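Local coordinates for sensor protein kinase WalK (Staphylococcus aureus, PDB 4YWZ) that serves as the essential membrane sensor histidine kinase of the WalKR two-component system, its extracellular receptor domain probably sensing a signal outside the cell, at residues 18-23 with 116-121; 45-50 with 71-76; 57-62 with 134-139; 65-70 with 128-133. The protein carries 1 engineered substitution. All coordinates share one frame; numbering follows the deposited sequence.

Contact 1: 18-23 with 116-121; sequences NITQYA and RVWVYN
Thr-20 of helix 7-37 sets its methyl CG2 against two aromatic rings of strand 114-126. Its CB, the root of the side chain, stands 4.1 Å from Tyr-120 OH. Beyond CB the chain forks. The hydroxyl OG1 turns back to its own helix and bonds to Lys-17 O, as its first torsion allows (chi1 66°, between the backbone N and the carbonyl carbon). The methyl CG2 meets both rings: it lies over one face of Tyr-120 in a CH-pi contact, 4.1 Å from the ring centroid and 24° off the normal, and it also touches the edge of Trp-118, 3.9 Å from CH2. One turn of helix separates the flanking contacts. Ile-19 CG2 packs 3.8 Å from Trp-118 CZ3 near the indole plane, and Ala-23 CB lies 3.7 Å from Tyr-120 CE2. The axes of these short segments approach to 10.0 Å at 31°, which fits the Cache-family arrangement of a long N-terminal helix, here 7-37, lying along an antiparallel sheet. Both aromatic side chains extend toward the helix with CG anti to the backbone N. Their polar ends are held by the chain: Trp-118 NE1 donates to Asp-103 OD2, while Tyr-120 OH pairs with Ser-101 OG. A water 2.8 Å from Tyr-120 OH donates to Thr-20 O at 2.7 Å, bridging helix backbone and ring hydroxyl.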
loop_
_atom_site.group_PDB
_atom_site.type_symbol
_atom_site.label_atom_id
_atom_site.label_comp_id
_atom_site.label_asym_id
_atom_site.label_seq_id
_atom_site.Cartn_x
_atom_site.Cartn_y
_atom_site.Cartn_z
ATOM N N ASN A 18 -4.654 -4.646 4.504
ATOM C CA ASN A 18 -3.584 -3.925 5.068
ATOM C C ASN A 18 -3.889 -2.940 6.258
ATOM O O ASN A 18 -3.248 -2.941 7.335
ATOM C CB ASN A 18 -2.937 -3.244 3.916
ATOM C CG ASN A 18 -1.498 -2.921 4.150
ATOM O OD1 ASN A 18 -0.630 -3.834 4.345
ATOM N ND2 ASN A 18 -1.217 -1.642 4.210
ATOM N N ILE A 19 -4.873 -2.083 6.055
ATOM C CA ILE A 19 -5.369 -1.175 7.072
ATOM C C ILE A 19 -5.830 -2.046 8.284
ATOM O O ILE A 19 -5.558 -1.671 9.414
ATOM C CB ILE A 19 -6.519 -0.334 6.568
ATOM C CG1 ILE A 19 -6.108 0.683 5.466
ATOM C CG2 ILE A 19 -7.197 0.407 7.701
ATOM C CD1 ILE A 19 -4.952 1.547 5.797
ATOM N N THR A 20 -6.634 -3.051 8.021
ATOM C CA THR A 20 -7.186 -3.858 9.133
ATOM C C THR A 20 -6.107 -4.570 9.978
ATOM O O THR A 20 -6.225 -4.665 11.210
ATOM C CB THR A 20 -8.221 -4.886 8.702
ATOM O OG1 THR A 20 -7.630 -5.879 7.896
ATOM C CG2 THR A 20 -9.301 -4.283 7.861
ATOM N N GLN A 21 -5.050 -5.079 9.320
ATOM C CA GLN A 21 -3.976 -5.748 10.060
ATOM C C GLN A 21 -3.216 -4.680 10.882
ATOM O O GLN A 21 -2.834 -4.934 12.031
ATOM C CB GLN A 21 -3.096 -6.523 9.084
ATOM C CG GLN A 21 -3.755 -7.721 8.504
ATOM C CD GLN A 21 -2.929 -8.413 7.430
ATOM O OE1 GLN A 21 -2.230 -7.755 6.726
ATOM N NE2 GLN A 21 -3.054 -9.725 7.302
ATOM N N TYR A 22 -2.927 -3.463 10.328
ATOM C CA TYR A 22 -2.327 -2.411 11.134
ATOM C C TYR A 22 -3.221 -2.029 12.331
ATOM O O TYR A 22 -2.743 -1.805 13.490
ATOM C CB TYR A 22 -2.037 -1.156 10.330
ATOM C CG TYR A 22 -0.678 -1.140 9.699
ATOM C CD1 TYR A 22 0.464 -0.897 10.449
ATOM C CD2 TYR A 22 -0.533 -1.260 8.294
ATOM C CE1 TYR A 22 1.771 -0.951 9.848
ATOM C CE2 TYR A 22 0.728 -1.244 7.691
ATOM C CZ TYR A 22 1.887 -1.079 8.468
ATOM O OH TYR A 22 3.168 -1.078 7.826
ATOM N N ALA A 23 -4.534 -1.862 12.044
ATOM C CA ALA A 23 -5.427 -1.356 13.065
ATOM C C ALA A 23 -5.502 -2.393 14.233
ATOM O O ALA A 23 -5.647 -2.009 15.351
ATOM C CB ALA A 23 -6.805 -1.163 12.493
ATOM N N ARG A 116 -13.377 9.837 -2.344
ATOM C CA ARG A 116 -13.730 8.512 -1.696
ATOM C C ARG A 116 -12.773 8.144 -0.574
ATOM O O ARG A 116 -11.580 8.150 -0.737
ATOM C CB ARG A 116 -13.767 7.376 -2.663
ATOM C CG ARG A 116 -15.162 7.246 -3.255
ATOM C CD ARG A 116 -15.293 6.132 -4.259
ATOM N NE ARG A 116 -14.583 6.564 -5.411
ATOM C CZ ARG A 116 -14.770 6.123 -6.642
ATOM N NH1 ARG A 116 -15.680 5.202 -6.907
ATOM N NH2 ARG A 116 -13.969 6.607 -7.594
ATOM N N VAL A 117 -13.326 7.849 0.632
ATOM C CA VAL A 117 -12.548 7.550 1.825
ATOM C C VAL A 117 -13.132 6.318 2.496
ATOM O O VAL A 117 -14.313 6.145 2.519
ATOM C CB VAL A 117 -12.605 8.724 2.813
ATOM C CG1 VAL A 117 -12.003 8.334 4.161
ATOM C CG2 VAL A 117 -11.804 9.906 2.223
ATOM N N TRP A 118 -12.314 5.426 2.963
ATOM C CA TRP A 118 -12.781 4.220 3.561
ATOM C C TRP A 118 -12.671 4.427 5.053
ATOM O O TRP A 118 -11.588 4.671 5.623
ATOM C CB TRP A 118 -11.965 2.988 3.133
ATOM C CG TRP A 118 -12.515 1.688 3.564
ATOM C CD1 TRP A 118 -13.748 1.226 3.311
ATOM C CD2 TRP A 118 -11.857 0.654 4.344
ATOM N NE1 TRP A 118 -13.930 -0.056 3.876
ATOM C CE2 TRP A 118 -12.794 -0.408 4.524
ATOM C CE3 TRP A 118 -10.614 0.550 4.946
ATOM C CZ2 TRP A 118 -12.473 -1.578 5.218
ATOM C CZ3 TRP A 118 -10.319 -0.591 5.689
ATOM C CH2 TRP A 118 -11.259 -1.620 5.819
ATOM N N VAL A 119 -13.795 4.221 5.762
ATOM C CA VAL A 119 -13.868 4.416 7.201
ATOM C C VAL A 119 -13.963 3.015 7.827
ATOM O O VAL A 119 -14.760 2.149 7.413
ATOM C CB VAL A 119 -15.150 5.166 7.654
ATOM C CG1 VAL A 119 -15.390 5.090 9.182
ATOM C CG2 VAL A 119 -15.129 6.586 7.094
ATOM N N TYR A 120 -13.013 2.752 8.736
ATOM C CA TYR A 120 -12.913 1.459 9.492
ATOM C C TYR A 120 -12.949 1.817 10.956
ATOM O O TYR A 120 -12.194 2.629 11.491
ATOM C CB TYR A 120 -11.636 0.756 9.104
ATOM C CG TYR A 120 -11.425 -0.559 9.824
ATOM C CD1 TYR A 120 -12.175 -1.620 9.444
ATOM C CD2 TYR A 120 -10.498 -0.683 10.816
ATOM C CE1 TYR A 120 -12.030 -2.872 10.075
ATOM C CE2 TYR A 120 -10.307 -1.889 11.464
ATOM C CZ TYR A 120 -11.110 -2.933 11.108
ATOM O OH TYR A 120 -10.950 -4.213 11.734
ATOM N N ASN A 121 -13.805 1.101 11.689
ATOM C CA ASN A 121 -13.865 1.152 13.094
ATOM C C ASN A 121 -13.520 -0.250 13.709
ATOM O O ASN A 121 -14.022 -1.281 13.255
ATOM C CB ASN A 121 -15.299 1.426 13.538
ATOM C CG ASN A 121 -15.741 2.827 13.256
ATOM O OD1 ASN A 121 -15.127 3.750 13.751
ATOM N ND2 ASN A 121 -16.754 2.974 12.490
HETATM O O HOH W 1 -8.458 -5.069 12.690
#

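Contact 2: 45-50 with 71-76; sequences DIQNLL and IIATTK
Gln-47 and Ala-73 have CA atoms 6.2 Å apart where helix 46-50 passes strand 71-74, the segment axes inclined at 45° and 8.4 Å apart at their closest. The Gln-47 side chain leaves with CG anti to the backbone N and then bends at chi2 (76°), which brings its amide over the strand. NE2 donates to Thr-74 O at 3.0 Å; the acceptor lies in the amide plane, but the donor stands well above the carbonyl plane. OE1 of the same amide takes a hydrogen bond from a water that in turn accepts from Thr-74 N, 2.9 Å away. NE2 directly and OE1 through the water are thus tied to the backbone of Thr-74. This strand borders the sheet within the chain, next to 59-66, and its classic beta bulge sets both Ile-72 and Ala-73 opposite Phe-64. Beside the amide, one turn on along the helix, the packing is apolar: Leu-50 CD2 touches Ala-73 CB at 3.6 Å, and Leu-50 CB meets Thr-75 CG2 at the same separation. Thr-75 OG1 is engaged by Ile-62 N of the adjoining strand. An ST turn closes the segment, with Lys-76 N donating to Thr-74 OG1 at 3.0 Å, while that hydroxyl also pairs with Glu-61 OE2.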
loop_
_atom_site.group_PDB
_atom_site.type_symbol
_atom_site.label_atom_id
_atom_site.label_comp_id
_atom_site.label_asym_id
_atom_site.label_seq_id
_atom_site.Cartn_x
_atom_site.Cartn_y
_atom_site.Cartn_z
ATOM N N ASP A 45 -1.044 7.470 27.095
ATOM C CA ASP A 45 -0.099 6.868 26.146
ATOM C C ASP A 45 -0.852 6.614 24.790
ATOM O O ASP A 45 -0.197 6.209 23.810
ATOM C CB ASP A 45 0.407 5.500 26.609
ATOM C CG ASP A 45 1.333 5.587 27.833
ATOM O OD1 ASP A 45 1.645 6.714 28.253
ATOM O OD2 ASP A 45 1.792 4.524 28.277
ATOM N N ILE A 46 -2.146 6.915 24.751
ATOM C CA ILE A 46 -2.939 6.603 23.542
ATOM C C ILE A 46 -2.471 7.494 22.373
ATOM O O ILE A 46 -2.318 7.021 21.227
ATOM C CB ILE A 46 -4.448 6.749 23.804
ATOM C CG1 ILE A 46 -4.927 5.634 24.731
ATOM C CG2 ILE A 46 -5.300 6.684 22.551
ATOM C CD1 ILE A 46 -6.323 5.860 25.258
ATOM N N GLN A 47 -2.207 8.745 22.683
ATOM C CA GLN A 47 -1.873 9.718 21.621
ATOM C C GLN A 47 -0.646 9.336 20.837
ATOM O O GLN A 47 -0.654 9.395 19.590
ATOM C CB GLN A 47 -1.723 11.115 22.207
ATOM C CG GLN A 47 -1.324 12.149 21.159
ATOM C CD GLN A 47 -2.512 12.526 20.297
ATOM O OE1 GLN A 47 -3.501 13.042 20.800
ATOM N NE2 GLN A 47 -2.430 12.243 18.998
ATOM N N ASN A 48 0.428 8.890 21.501
ATOM C CA ASN A 48 1.610 8.508 20.780
ATOM C C ASN A 48 1.355 7.307 19.906
ATOM O O ASN A 48 1.864 7.245 18.778
ATOM C CB ASN A 48 2.728 8.164 21.798
ATOM C CG ASN A 48 3.933 7.564 21.157
ATOM O OD1 ASN A 48 4.676 8.264 20.445
ATOM N ND2 ASN A 48 4.113 6.221 21.325
ATOM N N LEU A 49 0.571 6.313 20.398
ATOM C CA LEU A 49 0.353 5.165 19.572
ATOM C C LEU A 49 -0.411 5.617 18.312
ATOM O O LEU A 49 -0.153 5.111 17.212
ATOM C CB LEU A 49 -0.429 4.098 20.362
ATOM C CG LEU A 49 0.491 3.282 21.314
ATOM C CD1 LEU A 49 -0.510 2.599 22.285
ATOM C CD2 LEU A 49 1.330 2.320 20.601
ATOM N N LEU A 50 -1.442 6.426 18.520
ATOM C CA LEU A 50 -2.253 6.844 17.427
ATOM C C LEU A 50 -1.397 7.509 16.382
ATOM O O LEU A 50 -1.463 7.191 15.194
ATOM C CB LEU A 50 -3.299 7.841 17.829
ATOM C CG LEU A 50 -4.692 7.381 18.172
ATOM C CD1 LEU A 50 -5.006 5.956 18.621
ATOM C CD2 LEU A 50 -5.541 8.476 18.821
ATOM N N ILE A 71 -14.799 11.993 21.816
ATOM C CA ILE A 71 -13.536 12.004 21.113
ATOM C C ILE A 71 -12.437 12.369 22.086
ATOM O O ILE A 71 -12.394 13.496 22.598
ATOM C CB ILE A 71 -13.558 12.893 19.905
ATOM C CG1 ILE A 71 -14.610 12.401 18.915
ATOM C CG2 ILE A 71 -12.208 12.890 19.202
ATOM C CD1 ILE A 71 -15.057 13.387 17.862
ATOM N N ILE A 72 -11.524 11.435 22.300
ATOM C CA ILE A 72 -10.422 11.582 23.295
ATOM C C ILE A 72 -9.193 12.104 22.644
ATOM O O ILE A 72 -8.409 12.962 23.238
ATOM C CB ILE A 72 -10.145 10.197 23.982
ATOM C CG1 ILE A 72 -11.356 9.672 24.764
ATOM C CG2 ILE A 72 -8.945 10.260 24.932
ATOM C CD1 ILE A 72 -11.912 10.693 25.732
ATOM N N ALA A 73 -8.923 11.641 21.422
ATOM C CA ALA A 73 -7.648 11.941 20.772
ATOM C C ALA A 73 -7.852 11.820 19.271
ATOM O O ALA A 73 -8.630 11.009 18.806
ATOM C CB ALA A 73 -6.580 10.972 21.194
ATOM N N THR A 74 -7.045 12.621 18.571
ATOM C CA THR A 74 -6.931 12.579 17.131
ATOM C C THR A 74 -5.479 12.755 16.718
ATOM O O THR A 74 -4.676 13.404 17.413
ATOM C CB THR A 74 -7.773 13.676 16.414
ATOM O OG1 THR A 74 -7.543 13.604 14.996
ATOM C CG2 THR A 74 -7.479 15.108 16.883
ATOM N N THR A 75 -5.154 12.204 15.555
ATOM C CA THR A 75 -3.844 12.390 14.922
ATOM C C THR A 75 -3.752 13.625 14.015
ATOM O O THR A 75 -2.613 13.986 13.614
ATOM C CB THR A 75 -3.487 11.222 14.091
ATOM O OG1 THR A 75 -4.429 11.052 13.008
ATOM C CG2 THR A 75 -3.479 9.983 14.940
ATOM N N LYS A 76 -4.862 14.295 13.792
ATOM C CA LYS A 76 -4.948 15.457 12.906
ATOM C C LYS A 76 -5.056 16.753 13.694
ATOM O O LYS A 76 -6.079 17.076 14.345
ATOM C CB LYS A 76 -6.065 15.257 11.860
ATOM C CG LYS A 76 -6.190 16.392 10.876
ATOM C CD LYS A 76 -7.053 16.089 9.632
ATOM C CE LYS A 76 -6.731 14.855 8.826
ATOM N NZ LYS A 76 -5.463 14.781 8.008
HETATM O O HOH W 2 -5.456 14.442 20.252
#

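Contact 3: 57-62 with 134-139; sequences QEIGEI and IYIESK
Ile-62 and Ile-136 form a non-hydrogen-bonded pair in the antiparallel sheet, where strand 59-62 carries a classic beta bulge against 134-138: Gly-60 and Glu-61 both face Glu-137. The bulge shows in the bonding, since Glu-137 O accepts from Gly-60 N at 2.7 Å and from Glu-61 N at 3.3 Å, the latter on a lone pair in the carbonyl plane. The tight part is the isoleucine face. There Ile-62 lies alongside two neighbours pointing the same way, its CG2 3.8 Å from Ile-134 CG2 and its CG1 4.1 Å from Ile-136 CG1. Helices 7-37 and 46-54 pack on this face through Ala-23, Leu-50 and Ala-54. On the other face two carboxylates come close together, Glu-61 OE1 lying 4.3 Å from Glu-137 OE1. A shared water donates to both. Glu-61 OE2 is also held by Thr-74 OG1 and Arg-63, Glu-137 by Tyr-110 and Lys-108, which probably eases the repulsion. At the solvent-exposed end, Lys-139 stretches past the loop, its extended chain passing Gln-57 O with CD at 3.5 Å, and its NZ donates to a water. On the glutamate face, Tyr-135 OH donates to Glu-137 OE2 on the anti lone pair, 2.6 Å away.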
loop_
_atom_site.group_PDB
_atom_site.type_symbol
_atom_site.label_atom_id
_atom_site.label_comp_id
_atom_site.label_asym_id
_atom_site.label_seq_id
_atom_site.Cartn_x
_atom_site.Cartn_y
_atom_site.Cartn_z
ATOM N N GLN A 57 1.343 6.108 5.033
ATOM C CA GLN A 57 0.829 6.962 3.927
ATOM C C GLN A 57 -0.692 6.777 3.670
ATOM O O GLN A 57 -1.353 7.711 3.288
ATOM C CB GLN A 57 1.586 6.769 2.597
ATOM C CG GLN A 57 3.056 6.317 2.721
ATOM C CD GLN A 57 3.630 5.726 1.375
ATOM O OE1 GLN A 57 4.163 4.615 1.347
ATOM N NE2 GLN A 57 3.483 6.474 0.272
ATOM N N GLU A 58 -1.166 5.579 3.799
ATOM C CA GLU A 58 -2.558 5.259 3.474
ATOM C C GLU A 58 -3.572 5.744 4.538
ATOM O O GLU A 58 -4.766 5.634 4.286
ATOM C CB GLU A 58 -2.712 3.772 3.245
ATOM C CG GLU A 58 -1.849 3.183 2.088
ATOM C CD GLU A 58 -0.471 2.605 2.482
ATOM O OE1 GLU A 58 0.213 3.139 3.429
ATOM O OE2 GLU A 58 -0.062 1.603 1.797
ATOM N N ILE A 59 -3.109 6.161 5.744
ATOM C CA ILE A 59 -4.053 6.618 6.784
ATOM C C ILE A 59 -4.146 8.131 6.783
ATOM O O ILE A 59 -3.109 8.873 6.853
ATOM C CB ILE A 59 -3.630 6.060 8.127
ATOM C CG1 ILE A 59 -3.954 4.554 8.107
ATOM C CG2 ILE A 59 -4.427 6.790 9.256
ATOM C CD1 ILE A 59 -3.730 3.817 9.372
ATOM N N GLY A 60 -5.377 8.646 6.676
ATOM C CA GLY A 60 -5.696 10.064 6.775
ATOM C C GLY A 60 -5.713 10.586 8.204
ATOM O O GLY A 60 -5.015 11.518 8.564
ATOM N N GLU A 61 -6.511 9.933 9.042
ATOM C CA GLU A 61 -6.685 10.318 10.444
ATOM C C GLU A 61 -7.102 9.104 11.264
ATOM O O GLU A 61 -7.741 8.226 10.726
ATOM C CB GLU A 61 -7.803 11.284 10.537
ATOM C CG GLU A 61 -7.955 11.949 11.928
ATOM C CD GLU A 61 -9.112 12.966 12.017
ATOM O OE1 GLU A 61 -9.860 13.200 11.050
ATOM O OE2 GLU A 61 -9.342 13.466 13.125
ATOM N N ILE A 62 -6.628 9.041 12.505
ATOM C CA ILE A 62 -7.110 8.057 13.459
ATOM C C ILE A 62 -7.678 8.877 14.600
ATOM O O ILE A 62 -7.039 9.846 15.094
ATOM C CB ILE A 62 -6.027 7.107 13.955
ATOM C CG1 ILE A 62 -5.268 6.457 12.789
ATOM C CG2 ILE A 62 -6.680 6.093 14.907
ATOM C CD1 ILE A 62 -4.119 5.532 13.220
ATOM N N ILE A 134 -11.500 2.680 17.884
ATOM C CA ILE A 134 -10.512 3.306 16.994
ATOM C C ILE A 134 -11.274 3.552 15.683
ATOM O O ILE A 134 -11.797 2.606 15.050
ATOM C CB ILE A 134 -9.319 2.322 16.727
ATOM C CG1 ILE A 134 -8.499 2.156 18.011
ATOM C CG2 ILE A 134 -8.491 2.805 15.509
ATOM C CD1 ILE A 134 -7.564 0.937 17.954
ATOM N N TYR A 135 -11.365 4.809 15.242
ATOM C CA TYR A 135 -11.970 5.225 14.003
ATOM C C TYR A 135 -10.837 5.674 13.055
ATOM O O TYR A 135 -10.008 6.467 13.452
ATOM C CB TYR A 135 -12.841 6.448 14.320
ATOM C CG TYR A 135 -13.339 7.271 13.135
ATOM C CD1 TYR A 135 -12.609 8.338 12.713
ATOM C CD2 TYR A 135 -14.560 7.015 12.532
ATOM C CE1 TYR A 135 -13.060 9.152 11.666
ATOM C CE2 TYR A 135 -15.049 7.826 11.540
ATOM C CZ TYR A 135 -14.239 8.882 11.076
ATOM O OH TYR A 135 -14.635 9.698 10.015
ATOM N N ILE A 136 -10.830 5.137 11.870
ATOM C CA ILE A 136 -9.778 5.395 10.886
ATOM C C ILE A 136 -10.433 5.852 9.597
ATOM O O ILE A 136 -11.343 5.236 9.079
ATOM C CB ILE A 136 -8.940 4.177 10.631
ATOM C CG1 ILE A 136 -8.246 3.741 11.888
ATOM C CG2 ILE A 136 -7.927 4.436 9.512
ATOM C CD1 ILE A 136 -7.507 2.445 11.736
ATOM N N GLU A 137 -9.933 7.000 9.072
ATOM C CA GLU A 137 -10.194 7.448 7.651
ATOM C C GLU A 137 -8.927 7.102 6.865
ATOM O O GLU A 137 -7.801 7.518 7.237
ATOM C CB GLU A 137 -10.475 8.948 7.530
ATOM C CG GLU A 137 -11.767 9.346 8.161
ATOM C CD GLU A 137 -12.100 10.876 8.044
ATOM O OE1 GLU A 137 -11.307 11.600 7.370
ATOM O OE2 GLU A 137 -13.050 11.262 8.763
ATOM N N SER A 138 -9.115 6.254 5.855
ATOM C CA SER A 138 -8.003 5.764 5.033
ATOM C C SER A 138 -8.201 6.194 3.608
ATOM O O SER A 138 -9.318 6.288 3.068
ATOM C CB SER A 138 -7.837 4.271 5.267
ATOM O OG SER A 138 -8.875 3.562 4.726
ATOM N N LYS A 139 -7.049 6.417 2.957
ATOM C CA LYS A 139 -7.011 7.045 1.618
ATOM C C LYS A 139 -7.191 6.051 0.497
ATOM O O LYS A 139 -6.350 5.895 -0.446
ATOM C CB LYS A 139 -5.698 7.781 1.501
ATOM C CG LYS A 139 -5.462 8.910 2.473
ATOM C CD LYS A 139 -4.114 9.528 2.299
ATOM C CE LYS A 139 -3.927 10.599 3.337
ATOM N NZ LYS A 139 -2.639 11.374 3.265
HETATM O O HOH W 3 -0.885 10.049 4.881
HETATM O O HOH W 4 -9.700 13.360 8.463
#

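Contact 4: 65-70 with 128-133; sequences IDKDQI and KKVIGN
Lys-67 and Val-130 meet through one charged tip and one backbone oxygen. The lysine chain leaves the turn with CG anti to its carbonyl carbon, then bends at chi3 (90°) and again at chi4, curling round Val-130 O. CG, CD and CE all lie near that oxygen, and NZ donates to it at 2.6 Å, tilted 23° from the carbonyl plane. The valine side chain flanks the same ammonium group, Val-130 CB being 4.0 Å from Lys-67 NZ, and also packs on Leu-96 of helix 90-98. The side chains of Ile-65 and Asn-133 share a face of the sheet, their closest atoms, CD1 and ND2, being 4.4 Å apart. Ile-65 packs against Ile-71, whereas Asn-133 sends ND2 to Asn-121 OD1. Their backbones make a hydrogen-bonded antiparallel pair, with Ile-65 N donating to Asn-133 O at 3.0 Å in the carbonyl plane. Past this pair the backbone bonding weakens: Lys-67 N to Ile-131 O, 3.5 Å, is a weak bond. Asp-66 turns its carboxylate to its own segment, where OD1 receives Ile-70 N at 3.1 Å from above the carboxylate plane. Asp-66 O in turn accepts from Gln-69 N at 2.9 Å. This is the bonding of a type I beta turn, from Asp-66 to Gln-69, in the connection from strand 59-66 to strand 71-74 of the extracellular Cache domain.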
loop_
_atom_site.group_PDB
_atom_site.type_symbol
_atom_site.label_atom_id
_atom_site.label_comp_id
_atom_site.label_asym_id
_atom_site.label_seq_id
_atom_site.Cartn_x
_atom_site.Cartn_y
_atom_site.Cartn_z
ATOM N N ILE A 65 -12.087 7.140 20.579
ATOM C CA ILE A 65 -13.401 7.530 21.055
ATOM C C ILE A 65 -13.772 6.616 22.237
ATOM O O ILE A 65 -13.650 5.370 22.153
ATOM C CB ILE A 65 -14.462 7.457 19.945
ATOM C CG1 ILE A 65 -14.065 8.426 18.813
ATOM C CG2 ILE A 65 -15.850 7.719 20.522
ATOM C CD1 ILE A 65 -14.643 7.986 17.537
ATOM N N ASP A 66 -14.196 7.210 23.344
ATOM C CA ASP A 66 -14.415 6.383 24.516
ATOM C C ASP A 66 -15.799 5.762 24.480
ATOM O O ASP A 66 -16.592 5.966 23.576
ATOM C CB ASP A 66 -14.129 7.141 25.889
ATOM C CG ASP A 66 -15.170 8.176 26.229
ATOM O OD1 ASP A 66 -16.253 8.192 25.699
ATOM O OD2 ASP A 66 -14.911 9.003 27.150
ATOM N N LYS A 67 -16.118 5.002 25.554
ATOM C CA LYS A 67 -17.445 4.347 25.703
ATOM C C LYS A 67 -18.667 5.194 25.604
ATOM O O LYS A 67 -19.724 4.770 25.159
ATOM C CB LYS A 67 -17.546 3.717 27.119
ATOM C CG LYS A 67 -16.864 2.418 27.278
ATOM C CD LYS A 67 -17.481 1.690 28.478
ATOM C CE LYS A 67 -18.660 0.799 28.076
ATOM N NZ LYS A 67 -18.270 -0.525 27.433
ATOM N N ASP A 68 -18.533 6.423 26.046
ATOM C CA ASP A 68 -19.596 7.365 25.972
ATOM C C ASP A 68 -19.578 8.219 24.733
ATOM O O ASP A 68 -20.220 9.253 24.649
ATOM C CB ASP A 68 -19.514 8.312 27.214
ATOM C CG ASP A 68 -19.619 7.563 28.541
ATOM O OD1 ASP A 68 -20.354 6.596 28.640
ATOM O OD2 ASP A 68 -18.887 7.895 29.458
ATOM N N GLN A 69 -18.810 7.805 23.685
ATOM C CA GLN A 69 -18.757 8.467 22.407
ATOM C C GLN A 69 -18.030 9.791 22.402
ATOM O O GLN A 69 -18.131 10.595 21.458
ATOM C CB GLN A 69 -20.141 8.560 21.772
ATOM C CG GLN A 69 -20.750 7.201 21.658
ATOM C CD GLN A 69 -22.160 7.294 21.229
ATOM O OE1 GLN A 69 -22.470 7.807 20.098
ATOM N NE2 GLN A 69 -23.036 6.658 22.042
ATOM N N ILE A 70 -17.203 10.031 23.405
ATOM C CA ILE A 70 -16.431 11.261 23.431
ATOM C C ILE A 70 -15.115 11.061 22.716
ATOM O O ILE A 70 -14.426 10.034 22.930
ATOM C CB ILE A 70 -16.114 11.615 24.909
ATOM C CG1 ILE A 70 -17.399 11.814 25.736
ATOM C CG2 ILE A 70 -15.243 12.864 24.960
ATOM C CD1 ILE A 70 -18.264 12.877 25.174
ATOM N N LYS A 128 -12.103 -8.442 27.729
ATOM C CA LYS A 128 -13.291 -8.703 26.932
ATOM C C LYS A 128 -14.355 -7.627 26.890
ATOM O O LYS A 128 -15.396 -7.896 26.292
ATOM C CB LYS A 128 -14.026 -9.962 27.416
ATOM C CG LYS A 128 -13.123 -11.106 27.803
ATOM C CD LYS A 128 -12.642 -11.852 26.588
ATOM C CE LYS A 128 -12.316 -13.293 26.971
ATOM N NZ LYS A 128 -10.997 -13.664 26.374
ATOM N N LYS A 129 -14.181 -6.487 27.515
ATOM C CA LYS A 129 -15.136 -5.422 27.521
ATOM C C LYS A 129 -14.644 -4.282 26.637
ATOM O O LYS A 129 -13.500 -3.853 26.732
ATOM C CB LYS A 129 -15.378 -4.836 28.896
ATOM C CG LYS A 129 -16.151 -5.795 29.841
ATOM C CD LYS A 129 -17.000 -4.956 30.808
ATOM C CE LYS A 129 -18.062 -5.800 31.459
ATOM N NZ LYS A 129 -17.422 -7.064 31.889
ATOM N N VAL A 130 -15.616 -3.704 25.927
ATOM C CA VAL A 130 -15.299 -2.498 25.119
ATOM C C VAL A 130 -14.946 -1.356 26.026
ATOM O O VAL A 130 -15.738 -0.979 26.927
ATOM C CB VAL A 130 -16.483 -2.142 24.192
ATOM C CG1 VAL A 130 -16.261 -0.772 23.521
ATOM C CG2 VAL A 130 -16.709 -3.249 23.230
ATOM N N ILE A 131 -13.822 -0.677 25.753
ATOM C CA ILE A 131 -13.483 0.558 26.403
ATOM C C ILE A 131 -13.519 1.817 25.534
ATOM O O ILE A 131 -13.338 2.996 26.000
ATOM C CB ILE A 131 -12.088 0.519 27.049
ATOM C CG1 ILE A 131 -10.974 0.253 26.019
ATOM C CG2 ILE A 131 -12.019 -0.505 28.126
ATOM C CD1 ILE A 131 -9.661 0.961 26.328
ATOM N N GLY A 132 -13.665 1.551 24.231
ATOM C CA GLY A 132 -13.531 2.687 23.231
ATOM C C GLY A 132 -13.438 2.110 21.872
ATOM O O GLY A 132 -13.668 0.918 21.690
ATOM N N ASN A 133 -13.243 2.977 20.882
ATOM C CA ASN A 133 -13.246 2.605 19.518
ATOM C C ASN A 133 -12.176 3.397 18.776
ATOM O O ASN A 133 -11.990 4.590 19.056
ATOM C CB ASN A 133 -14.613 2.889 18.868
ATOM C CG ASN A 133 -14.644 2.581 17.400
ATOM O OD1 ASN A 133 -14.676 1.437 16.996
ATOM N ND2 ASN A 133 -14.582 3.670 16.573
#

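The four contacts share one five-stranded antiparallel sheet. Contacts 3 and 4 both pair strand 59-66 with 129-138, their centres about 18 Å apart, contact 4 nested within the loop that contact 3 closes. Contact 1 lies one strand over, its centre about 6 Å from that of contact 3; Tyr-120 O and Ile-136 N, 2.9 Å apart, join them. On the opposite flank of strand 59-66, its neighbour 71-74 brings contact 2 against contact 3, with about 12 Å between their centres. Contacts 1 and 2 do not touch, their nearest atoms being about 8 Å apart, yet each sets a helix, 7-37 or 46-54, against the sheet.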